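Protein SSD1 (Saccharomyces cerevisiae S288C, PDB 7AM1) binds mRNA untranslated regions and represses translation, as a non-enzymatic member of the RNase II family with an alternative RNA recognition site. Local coordinates at residues N602-L607 with A651-I656. Numbering follows the deposited sequence.
Sequences NTADEL and ALNLPI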
loop_
_atom_site.group_PDB
_atom_site.type_symbol
_atom_site.label_atom_id
_atom_site.label_comp_id
_atom_site.label_asym_id
_atom_site.label_seq_id
_atom_site.Cartn_x
_atom_site.Cartn_y
_atom_site.Cartn_z
ATOM N N ASN A 602 0.994 -17.207 -17.303
ATOM C CA ASN A 602 1.150 -16.405 -18.510
ATOM C C ASN A 602 0.078 -15.332 -18.668
ATOM O O ASN A 602 0.266 -14.405 -19.464
ATOM C CB ASN A 602 1.138 -17.318 -19.741
ATOM N N THR A 603 -1.041 -15.444 -17.952
ATOM C CA THR A 603 -2.095 -14.440 -17.982
ATOM C C THR A 603 -2.604 -14.211 -16.566
ATOM O O THR A 603 -2.565 -15.115 -15.726
ATOM C CB THR A 603 -3.280 -14.848 -18.873
ATOM O OG1 THR A 603 -3.866 -16.057 -18.372
ATOM C CG2 THR A 603 -2.835 -15.054 -20.314
ATOM N N ALA A 604 -3.082 -12.992 -16.305
ATOM C CA ALA A 604 -3.754 -12.721 -15.039
ATOM C C ALA A 604 -4.852 -13.744 -14.791
ATOM O O ALA A 604 -5.036 -14.216 -13.662
ATOM C CB ALA A 604 -4.341 -11.310 -15.045
ATOM N N ASP A 605 -5.578 -14.104 -15.850
ATOM C CA ASP A 605 -6.645 -15.093 -15.774
ATOM C C ASP A 605 -6.184 -16.359 -15.060
ATOM O O ASP A 605 -6.708 -16.719 -14.001
ATOM C CB ASP A 605 -7.125 -15.397 -17.201
ATOM C CG ASP A 605 -8.259 -16.399 -17.250
ATOM O OD1 ASP A 605 -8.260 -17.345 -16.442
ATOM O OD2 ASP A 605 -9.145 -16.251 -18.118
ATOM N N GLU A 606 -5.205 -17.057 -15.637
ATOM C CA GLU A 606 -4.802 -18.347 -15.087
ATOM C C GLU A 606 -4.006 -18.193 -13.798
ATOM O O GLU A 606 -4.089 -19.052 -12.915
ATOM C CB GLU A 606 -3.994 -19.123 -16.126
ATOM C CG GLU A 606 -4.794 -19.467 -17.378
ATOM C CD GLU A 606 -5.983 -20.365 -17.081
ATOM O OE1 GLU A 606 -5.934 -21.109 -16.080
ATOM O OE2 GLU A 606 -6.973 -20.315 -17.839
ATOM N N LEU A 607 -3.239 -17.110 -13.667
ATOM C CA LEU A 607 -2.439 -16.910 -12.464
ATOM C C LEU A 607 -3.335 -16.735 -11.243
ATOM O O LEU A 607 -3.152 -17.406 -10.219
ATOM C CB LEU A 607 -1.522 -15.701 -12.653
ATOM C CG LEU A 607 -0.287 -15.632 -11.752
ATOM C CD1 LEU A 607 0.675 -14.552 -12.240
ATOM C CD2 LEU A 607 -0.696 -15.387 -10.311
ATOM N N ALA A 651 -4.219 -6.522 -12.500
ATOM C CA ALA A 651 -4.654 -7.093 -11.230
ATOM C C ALA A 651 -6.150 -7.383 -11.221
ATOM O O ALA A 651 -6.598 -8.285 -10.502
ATOM C CB ALA A 651 -4.291 -6.160 -10.074
ATOM N N LEU A 652 -6.934 -6.620 -11.986
ATOM C CA LEU A 652 -8.376 -6.809 -12.096
ATOM C C LEU A 652 -8.777 -7.612 -13.327
ATOM O O LEU A 652 -9.974 -7.838 -13.538
ATOM C CB LEU A 652 -9.088 -5.453 -12.131
ATOM C CG LEU A 652 -8.954 -4.569 -10.894
ATOM C CD1 LEU A 652 -9.627 -3.220 -11.113
ATOM C CD2 LEU A 652 -9.528 -5.252 -9.680
ATOM N N ASN A 653 -7.814 -8.020 -14.151
ATOM C CA ASN A 653 -8.086 -8.763 -15.381
ATOM C C ASN A 653 -9.103 -8.031 -16.252
ATOM O O ASN A 653 -9.989 -8.641 -16.856
ATOM C CB ASN A 653 -8.567 -10.181 -15.077
ATOM C CG ASN A 653 -8.526 -11.074 -16.296
ATOM O OD1 ASN A 653 -7.587 -11.015 -17.086
ATOM N ND2 ASN A 653 -9.555 -11.892 -16.469
ATOM N N LEU A 654 -8.979 -6.705 -16.311
ATOM C CA LEU A 654 -9.908 -5.896 -17.088
ATOM C C LEU A 654 -9.209 -5.217 -18.261
ATOM O O LEU A 654 -8.081 -4.730 -18.113
ATOM C CB LEU A 654 -10.574 -4.837 -16.202
ATOM C CG LEU A 654 -11.642 -5.399 -15.259
ATOM C CD1 LEU A 654 -12.186 -4.313 -14.349
ATOM C CD2 LEU A 654 -12.774 -6.056 -16.041
ATOM N N PRO A 655 -9.846 -5.191 -19.441
ATOM C CA PRO A 655 -9.209 -4.557 -20.609
ATOM C C PRO A 655 -9.199 -3.041 -20.552
ATOM O O PRO A 655 -8.407 -2.410 -21.266
ATOM C CB PRO A 655 -10.062 -5.055 -21.787
ATOM C CG PRO A 655 -11.407 -5.298 -21.185
ATOM C CD PRO A 655 -11.162 -5.771 -19.778
ATOM N N ILE A 656 -10.077 -2.437 -19.754
ATOM C CA ILE A 656 -10.130 -0.988 -19.611
ATOM C C ILE A 656 -10.779 -0.696 -18.269
ATOM O O ILE A 656 -11.582 -1.488 -17.767
ATOM C CB ILE A 656 -10.894 -0.341 -20.794
ATOM C CG1 ILE A 656 -10.643 1.169 -20.849
ATOM C CG2 ILE A 656 -12.390 -0.624 -20.692
ATOM C CD1 ILE A 656 -11.127 1.812 -22.151
HETATM O O HOH W 1 -5.736 -12.456 -18.285
HETATM O O HOH W 2 -9.939 -13.519 -18.831
#
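The side-chain amide of N653 lies beside the first turn of helix 604-612 and meets it mostly through water. Direct contact is van der Waals only: OD1 of N653 lies 3.8 Å from CB of A604, and 3.9 Å from the backbone N of D605, too long to bond. One water closes that gap, accepting from D605 N at 2.9 Å and donating to N653 OD1 at 2.6 Å. A second water donates to OD2 of D605 and accepts from ND2 of N653, 2.9 Å from each, so both ends of the amide are bridged to D605.

With CG anti to the backbone N (chi1 -166°), N653 sets its amide beside the helix start. ND2 also donates to the carbonyl oxygen of R510, which helps fix which end of the amide is nitrogen. The D605 carboxylate is held by N512 at OD2 and by a salt bridge from OD1 to K609. T603 is the N-cap: its OG1 accepts from E606 N at 3.2 Å in a nearly straight bond (174°). Cap and first water each take up an amide N-H of the first turn.

N653 has a left-handed backbone conformation and, with L654, forms a G1 beta bulge opposite H649. Within the RNB domain, this joins the loop between strand 635-638 and helix 668-681 to the start of helix 604-612, whose L607 packs on helix 582-595.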